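Local structure of EF0056 (Enterococcus faecalis, 6ORI) at residues Phe31-Phe36 / Lys245-Lys250; Val82-Val87 / Val141-Lys146; Asn237-Leu242 / Arg343-Leu348. The protein is a surface protein of unestablished function, with immunoglobulin-like domains in its N-terminal region and a probable link to biofilm formation. All coordinates share one frame; numbering follows the deposited sequence. Where two conformers were deposited one is given.

From the N terminus, strand 31-38 opens interaction 1, and its partner on strand 239-248 closes a loop of 208 residues. Nested within that loop, interaction 2 pairs strand 82-87 with strand 135-144 after 53 residues, within the N-terminal antiparallel sheet. The two touch by packing, F36 CZ lying 4.1 Å from I142 CD1. Interaction 3 starts on the same strand 239-248, just before K245, and closes on strand 340-348, so its segments alternate with those of interaction 1 and the two cross. Interactions 2 and 3, in series and on opposite sides of the chain's centre, each join strands within one sheet, whereas interaction 1 ties the two sheets together.

Interaction 1: Phe31-Phe36 / Lys245-Lys250; sequences FSDLQF and KLTKEK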
# COMPACT_ATOMS: atom_id res chain seq x y z
N PHE A 31 15.61 -6.13 -0.01
CA PHE A 31 14.83 -4.88 0.06
C PHE A 31 13.64 -5.15 0.96
O PHE A 31 13.14 -6.28 0.99
CB PHE A 31 14.37 -4.46 -1.33
CG PHE A 31 15.51 -4.20 -2.27
CD1 PHE A 31 16.05 -5.22 -3.03
CD2 PHE A 31 16.05 -2.94 -2.38
CE1 PHE A 31 17.11 -4.97 -3.88
CE2 PHE A 31 17.10 -2.70 -3.22
CZ PHE A 31 17.64 -3.72 -3.96
N SER A 32 13.15 -4.15 1.68
CA SER A 32 11.98 -4.37 2.52
C SER A 32 10.88 -3.35 2.36
O SER A 32 9.78 -3.60 2.82
CB SER A 32 12.36 -4.50 4.00
OG SER A 32 13.03 -3.35 4.45
N ASP A 33 11.10 -2.22 1.69
CA ASP A 33 10.01 -1.26 1.54
C ASP A 33 10.21 -0.39 0.33
O ASP A 33 11.33 -0.02 -0.02
CB ASP A 33 9.90 -0.39 2.79
CG ASP A 33 8.51 0.14 3.05
OD1 ASP A 33 7.53 -0.21 2.34
OD2 ASP A 33 8.36 0.88 4.05
N LEU A 34 9.08 -0.10 -0.32
CA LEU A 34 9.03 0.86 -1.41
C LEU A 34 7.62 1.41 -1.42
O LEU A 34 6.65 0.65 -1.50
CB LEU A 34 9.37 0.17 -2.73
CG LEU A 34 9.44 1.04 -3.97
CD1 LEU A 34 10.54 2.08 -3.85
CD2 LEU A 34 9.65 0.17 -5.20
N GLN A 35 7.47 2.72 -1.27
CA GLN A 35 6.16 3.34 -1.19
C GLN A 35 6.11 4.61 -2.01
O GLN A 35 7.11 5.33 -2.11
CB GLN A 35 5.82 3.72 0.24
CG GLN A 35 5.84 2.60 1.24
CD GLN A 35 4.70 1.64 1.07
OE1 GLN A 35 3.64 1.98 0.53
NE2 GLN A 35 4.91 0.44 1.51
N PHE A 36 4.94 4.88 -2.58
CA PHE A 36 4.62 6.11 -3.30
C PHE A 36 3.56 6.85 -2.51
O PHE A 36 2.49 6.31 -2.26
CB PHE A 36 4.10 5.76 -4.70
CG PHE A 36 3.66 6.92 -5.54
CD1 PHE A 36 4.59 7.77 -6.14
CD2 PHE A 36 2.33 7.16 -5.75
CE1 PHE A 36 4.16 8.82 -6.92
CE2 PHE A 36 1.93 8.22 -6.54
CZ PHE A 36 2.84 9.04 -7.11
N LYS A 245 0.58 -2.15 5.87
CA LYS A 245 2.01 -2.01 6.02
C LYS A 245 2.38 -0.64 6.59
O LYS A 245 1.89 0.39 6.11
CB LYS A 245 2.72 -2.27 4.69
CG LYS A 245 4.24 -2.33 4.81
CD LYS A 245 4.92 -2.74 3.50
CE LYS A 245 6.41 -2.95 3.70
NZ LYS A 245 7.05 -3.39 2.43
N LEU A 246 3.21 -0.65 7.61
CA LEU A 246 3.65 0.55 8.31
C LEU A 246 5.13 0.78 8.06
O LEU A 246 5.96 -0.11 8.31
CB LEU A 246 3.40 0.43 9.82
CG LEU A 246 1.93 0.19 10.17
CD1 LEU A 246 1.82 -0.02 11.66
CD2 LEU A 246 1.08 1.34 9.76
N THR A 247 5.43 1.94 7.51
CA THR A 247 6.80 2.38 7.23
C THR A 247 7.23 3.24 8.41
O THR A 247 6.57 4.25 8.71
CB THR A 247 6.76 3.22 5.95
OG1 THR A 247 6.27 2.42 4.86
CG2 THR A 247 8.12 3.84 5.63
N LYS A 248 8.31 2.86 9.07
CA LYS A 248 8.77 3.62 10.22
C LYS A 248 9.58 4.85 9.85
O LYS A 248 10.15 4.94 8.77
CB LYS A 248 9.63 2.72 11.11
CG LYS A 248 8.88 1.55 11.72
CD LYS A 248 9.81 0.75 12.65
CE LYS A 248 9.13 -0.46 13.23
NZ LYS A 248 10.03 -1.12 14.24
N GLU A 249 9.64 5.78 10.78
CA GLU A 249 10.52 6.93 10.68
C GLU A 249 11.93 6.56 11.15
O GLU A 249 12.93 6.87 10.48
CB GLU A 249 9.94 8.07 11.54
CG GLU A 249 10.72 9.37 11.48
CD GLU A 249 10.62 10.06 10.14
OE1 GLU A 249 9.69 9.73 9.36
OE2 GLU A 249 11.46 10.94 9.88
N LYS A 250 12.02 5.89 12.30
CA LYS A 250 13.29 5.44 12.88
C LYS A 250 13.16 3.94 13.23
O LYS A 250 12.86 3.14 12.35
CB LYS A 250 13.65 6.29 14.10
CG LYS A 250 13.88 7.76 13.78
CD LYS A 250 15.23 7.98 13.15
CE LYS A 250 15.98 9.14 13.82
NZ LYS A 250 15.13 10.36 14.00
O HOH W 1 6.48 -2.06 -0.23
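D33 and Q35 meet K245 and T247 where two beta sheets face each other: strands 31-36 and 245-248 run nearly at right angles (96°), their axes 8.9 Å apart, so side chains rather than backbone pairing carry the contact. A classic beta bulge, with S32 and D33 opposite K58 of strand 50-59, lies where K245 NZ arrives. The extended K245 chain runs alongside the D33 side chain in antiparallel sense and delivers NZ to S32 O at 2.8 Å, the donor somewhat out of the carbonyl plane. The same ammonium makes a weak, 3.2 Å salt bridge from NZ to D33 OD1, reaches a water that also accepts from L34 N, and bonds Y292. D33 shares its two oxygens unequally: OD1 meets both the weak K245 bridge and the Q35 amide, OD2 takes T247. The amide bonds through the syn lone pair of OD1, Q35 NE2 to D33 OD1 being 2.8 Å and the N-H nearly straight (167°). Q35 bends at chi2 (-71°) to bring that amide back beside D33, with the acceptor near the amide plane. This would help fix the carboxylate's rotation. T247 OG1 donates to the syn lone pair of D33 OD2 at 2.7 Å.

Interaction 2: Val82-Val87 / Val141-Lys146; sequences VEKIQV and VITFEK
T143 O is gripped by two successive backbone amides: E83 N at 2.8 Å and K84 N at 3.3 Å both donate to it, each in the carbonyl plane. This double acceptance defines a classic beta bulge, and the register accordingly shifts by one residue between V82, paired with F144, and K84, paired with T143. Regular antiparallel pairing then resumes. T143 N returns a bond to K84 O that is nearly straight (172°), and Q86 and V141 exchange two more. Between them I85 and I142 form a non-hydrogen-bonded pair whose side chains lie side by side on one face, CG1 of I85 against CG2 of I142, with F53 packing on both. V82 closes the other end of this apolar row. With CG1 trans to the backbone N (chi1 172°), CG2 is turned back over the N side and lies 3.9 Å from I142 CG2 and 3.7 Å from F144 CE2, approaching the ring obliquely. On the opposite face K84 and T143 run alongside each other, K84 CE 3.9 Å from T143 OG1, and a water joins that hydroxyl to V141 O. Another water bridges V82 O and E145 OE2, linking the bulged end to the loop that follows the strand. With antiparallel strands at 160°, one face buried and the other reaching solvent, this is a classic bulge between two inner strands of an antiparallel beta sheet.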
# COMPACT_ATOMS: atom_id res chain seq x y z
N VAL A 82 0.05 13.14 -18.56
CA VAL A 82 1.31 13.42 -17.86
C VAL A 82 2.34 13.94 -18.86
O VAL A 82 2.54 13.34 -19.91
CB VAL A 82 1.86 12.19 -17.15
CG1 VAL A 82 3.26 12.45 -16.60
CG2 VAL A 82 0.94 11.76 -16.02
N GLU A 83 2.98 15.06 -18.53
CA GLU A 83 4.09 15.57 -19.33
C GLU A 83 5.44 15.20 -18.76
O GLU A 83 6.35 14.85 -19.51
CB GLU A 83 4.01 17.09 -19.46
CG GLU A 83 5.17 17.62 -20.31
CD GLU A 83 4.99 19.03 -20.81
OE1 GLU A 83 3.85 19.50 -20.94
OE2 GLU A 83 6.03 19.67 -21.09
N LYS A 84 5.60 15.27 -17.45
CA LYS A 84 6.89 15.08 -16.81
C LYS A 84 6.69 14.61 -15.38
O LYS A 84 5.72 15.01 -14.74
CB LYS A 84 7.61 16.45 -16.86
CG LYS A 84 8.83 16.67 -16.00
CD LYS A 84 9.36 18.14 -16.14
CE LYS A 84 8.30 19.24 -15.84
NZ LYS A 84 8.83 20.68 -15.88
N ILE A 85 7.60 13.76 -14.89
CA ILE A 85 7.63 13.37 -13.48
C ILE A 85 9.07 13.48 -13.02
O ILE A 85 9.98 12.93 -13.68
CB ILE A 85 7.13 11.93 -13.27
CG1 ILE A 85 5.75 11.73 -13.90
CG2 ILE A 85 7.15 11.62 -11.79
CD1 ILE A 85 5.19 10.35 -13.69
N GLN A 86 9.30 14.19 -11.92
CA GLN A 86 10.64 14.34 -11.35
C GLN A 86 10.57 14.18 -9.84
O GLN A 86 9.50 14.30 -9.24
CB GLN A 86 11.25 15.71 -11.66
CG GLN A 86 11.48 15.99 -13.13
CD GLN A 86 12.19 17.31 -13.33
OE1 GLN A 86 12.37 18.06 -12.37
NE2 GLN A 86 12.63 17.58 -14.55
N VAL A 87 11.72 13.90 -9.23
CA VAL A 87 11.83 13.76 -7.78
C VAL A 87 13.28 13.97 -7.39
O VAL A 87 14.16 13.72 -8.20
CB VAL A 87 11.32 12.37 -7.32
CG1 VAL A 87 12.25 11.25 -7.78
CG2 VAL A 87 11.16 12.31 -5.82
N VAL A 141 7.16 15.62 -8.15
CA VAL A 141 6.11 16.37 -8.83
C VAL A 141 5.75 15.63 -10.11
O VAL A 141 6.61 15.35 -10.94
CB VAL A 141 6.54 17.83 -9.19
CG1 VAL A 141 5.39 18.53 -9.89
CG2 VAL A 141 6.94 18.61 -7.97
N ILE A 142 4.47 15.29 -10.24
CA ILE A 142 3.89 14.89 -11.52
C ILE A 142 3.29 16.13 -12.14
O ILE A 142 2.43 16.77 -11.56
CB ILE A 142 2.78 13.85 -11.35
CG1 ILE A 142 3.26 12.59 -10.60
CG2 ILE A 142 2.23 13.45 -12.74
CD1 ILE A 142 2.12 11.67 -10.15
N THR A 143 3.75 16.47 -13.33
CA THR A 143 3.28 17.66 -14.05
C THR A 143 2.42 17.22 -15.23
O THR A 143 2.87 16.43 -16.06
CB THR A 143 4.48 18.48 -14.56
OG1 THR A 143 5.25 18.93 -13.46
CG2 THR A 143 4.02 19.70 -15.35
N PHE A 144 1.24 17.81 -15.35
CA PHE A 144 0.25 17.45 -16.37
C PHE A 144 0.15 18.49 -17.48
O PHE A 144 0.49 19.65 -17.28
CB PHE A 144 -1.14 17.24 -15.72
CG PHE A 144 -1.23 16.02 -14.81
CD1 PHE A 144 -0.89 16.12 -13.48
CD2 PHE A 144 -1.64 14.80 -15.30
CE1 PHE A 144 -0.97 15.00 -12.65
CE2 PHE A 144 -1.74 13.70 -14.47
CZ PHE A 144 -1.38 13.80 -13.14
N GLU A 145 -0.35 18.06 -18.64
CA GLU A 145 -0.56 18.94 -19.79
C GLU A 145 -1.67 19.95 -19.58
O GLU A 145 -1.70 21.00 -20.25
CB GLU A 145 -0.96 18.11 -21.00
CG GLU A 145 0.12 17.17 -21.49
CD GLU A 145 -0.38 16.25 -22.59
OE1 GLU A 145 -1.60 15.97 -22.65
OE2 GLU A 145 0.46 15.80 -23.40
N LYS A 146 -2.60 19.61 -18.70
CA LYS A 146 -3.78 20.42 -18.41
C LYS A 146 -3.95 20.46 -16.91
O LYS A 146 -3.43 19.61 -16.19
CB LYS A 146 -5.06 19.76 -18.96
CG LYS A 146 -5.13 19.55 -20.44
CD LYS A 146 -6.39 18.74 -20.78
CE LYS A 146 -6.49 18.41 -22.26
NZ LYS A 146 -6.70 19.63 -23.08
O HOH W 2 1.36 13.50 -22.30
O HOH W 3 2.81 18.19 -23.30
O HOH W 4 7.38 17.33 -12.83

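Interaction 3: Asn237-Leu242 / Arg343-Leu348; sequences NGAIIL and RYVLQL
The R343 guanidinium and the Y344 ring are the flat groups at one end of this pairing, and both are met obliquely across it. I241 CG2 approaches the guanidinium, lying 3.8 Å from R343 NE, and it also rests against the arginine's aliphatic part, 3.7 Å from CG. R343 bends at chi3 (-65°), so that CG, CD and NE all stay against that methyl; NE forms a salt bridge with D243, while NH2 bonds V294 O. The Y344 ring has L242 O obliquely beside it, and it meets the ring of Y267 with the two planes inclined.

The strands are antiparallel at 164°. Y344 and L242 exchange two backbone bonds, as do L346 and I240, and L348 N adds a nearly straight one (175°) to G238 O. Side chains alternate between two faces. On one, I241 CD1 sits 3.9 Å from V345 CG1, the two side chains lying side by side and pointing the same way, and A239 CB reaches that same valine methyl. Valine's CG1 is anti to its backbone N, which sets it between the two. On the other face L242 CG lies 4.2 Å from L346 CD1 where the two leucines pass at an angle, with F377 of the facing strand 375-382 packed on both. This is consistent with the sandwich core of an immunoglobulin-like domain.

At the far end a water accepts from N237 N and lies within bonding distance of G238 O and L348 O, and a second donates to L348 O. Backbone bonds therefore set the register, while apolar side chains pack on both faces, L242 and L346 against F377. The one charged group in the contact, the buried arginine, has its charge answered by D243, which probably lowers the cost of burying it.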
# COMPACT_ATOMS: atom_id res chain seq x y z
N ASN A 237 -14.06 -20.48 -0.20
CA ASN A 237 -14.38 -19.57 -1.30
C ASN A 237 -13.30 -18.54 -1.48
O ASN A 237 -13.50 -17.54 -2.17
CB ASN A 237 -15.72 -18.91 -1.04
CG ASN A 237 -16.83 -19.91 -0.97
OD1 ASN A 237 -17.10 -20.57 -1.96
ND2 ASN A 237 -17.41 -20.09 0.20
N GLY A 238 -12.14 -18.78 -0.90
CA GLY A 238 -11.08 -17.80 -0.97
C GLY A 238 -11.34 -16.62 -0.05
O GLY A 238 -12.28 -16.57 0.74
N ALA A 239 -10.45 -15.66 -0.14
CA ALA A 239 -10.46 -14.55 0.79
C ALA A 239 -9.88 -13.31 0.17
O ALA A 239 -9.04 -13.40 -0.73
CB ALA A 239 -9.68 -14.91 2.02
N ILE A 240 -10.33 -12.16 0.62
CA ILE A 240 -9.62 -10.94 0.32
C ILE A 240 -8.66 -10.67 1.47
O ILE A 240 -9.06 -10.63 2.63
CB ILE A 240 -10.55 -9.75 0.10
CG1 ILE A 240 -11.45 -10.01 -1.11
CG2 ILE A 240 -9.73 -8.46 -0.08
CD1 ILE A 240 -12.62 -9.05 -1.21
N ILE A 241 -7.38 -10.52 1.12
CA ILE A 241 -6.32 -10.28 2.08
C ILE A 241 -5.98 -8.82 2.10
O ILE A 241 -5.76 -8.22 1.05
CB ILE A 241 -5.02 -11.03 1.71
CG1 ILE A 241 -5.29 -12.48 1.29
CG2 ILE A 241 -4.01 -10.99 2.84
CD1 ILE A 241 -6.02 -13.29 2.31
N LEU A 242 -5.95 -8.23 3.28
CA LEU A 242 -5.53 -6.85 3.49
C LEU A 242 -4.19 -6.90 4.17
O LEU A 242 -4.06 -7.44 5.28
CB LEU A 242 -6.48 -6.07 4.39
CG LEU A 242 -7.96 -6.11 4.08
CD1 LEU A 242 -8.75 -5.24 5.07
CD2 LEU A 242 -8.17 -5.66 2.66
N ARG A 343 -1.71 -8.39 8.81
CA ARG A 343 -2.48 -9.03 7.76
C ARG A 343 -3.88 -9.41 8.26
O ARG A 343 -4.02 -10.04 9.32
CB ARG A 343 -1.73 -10.26 7.23
CG ARG A 343 -2.56 -11.10 6.28
CD ARG A 343 -1.68 -12.10 5.57
NE ARG A 343 -0.73 -11.40 4.71
CZ ARG A 343 0.46 -11.86 4.34
NH1 ARG A 343 0.89 -13.04 4.74
NH2 ARG A 343 1.25 -11.11 3.57
N TYR A 344 -4.90 -9.06 7.47
CA TYR A 344 -6.27 -9.45 7.73
C TYR A 344 -6.77 -10.33 6.61
O TYR A 344 -6.59 -10.01 5.41
CB TYR A 344 -7.15 -8.20 7.87
CG TYR A 344 -6.68 -7.27 8.95
CD1 TYR A 344 -6.80 -7.61 10.29
CD2 TYR A 344 -6.15 -6.03 8.64
CE1 TYR A 344 -6.38 -6.79 11.27
CE2 TYR A 344 -5.71 -5.17 9.64
CZ TYR A 344 -5.85 -5.56 10.95
OH TYR A 344 -5.46 -4.79 12.00
N VAL A 345 -7.36 -11.45 6.97
CA VAL A 345 -7.88 -12.42 6.01
C VAL A 345 -9.41 -12.40 6.08
O VAL A 345 -9.99 -12.82 7.08
CB VAL A 345 -7.35 -13.81 6.32
CG1 VAL A 345 -7.88 -14.81 5.32
CG2 VAL A 345 -5.82 -13.84 6.35
N LEU A 346 -10.05 -11.92 5.02
CA LEU A 346 -11.51 -11.77 4.96
C LEU A 346 -12.04 -12.94 4.17
O LEU A 346 -12.00 -12.93 2.95
CB LEU A 346 -11.90 -10.46 4.26
CG LEU A 346 -11.20 -9.17 4.72
CD1 LEU A 346 -11.69 -7.98 3.93
CD2 LEU A 346 -11.46 -8.93 6.18
N GLN A 347 -12.52 -13.96 4.86
CA GLN A 347 -13.04 -15.14 4.20
C GLN A 347 -14.37 -14.83 3.54
O GLN A 347 -15.25 -14.25 4.16
CB GLN A 347 -13.20 -16.27 5.21
CG GLN A 347 -11.90 -16.60 5.96
CD GLN A 347 -11.94 -17.95 6.62
OE1 GLN A 347 -13.00 -18.43 7.02
NE2 GLN A 347 -10.77 -18.58 6.74
N LEU A 348 -14.50 -15.17 2.27
CA LEU A 348 -15.73 -14.92 1.55
C LEU A 348 -16.74 -16.03 1.79
O LEU A 348 -16.39 -17.19 1.94
CB LEU A 348 -15.44 -14.79 0.07
CG LEU A 348 -14.48 -13.66 -0.31
CD1 LEU A 348 -14.18 -13.75 -1.79
CD2 LEU A 348 -15.03 -12.31 0.05
O HOH W 5 -13.85 -18.57 2.02
O HOH W 6 -16.79 -19.52 3.43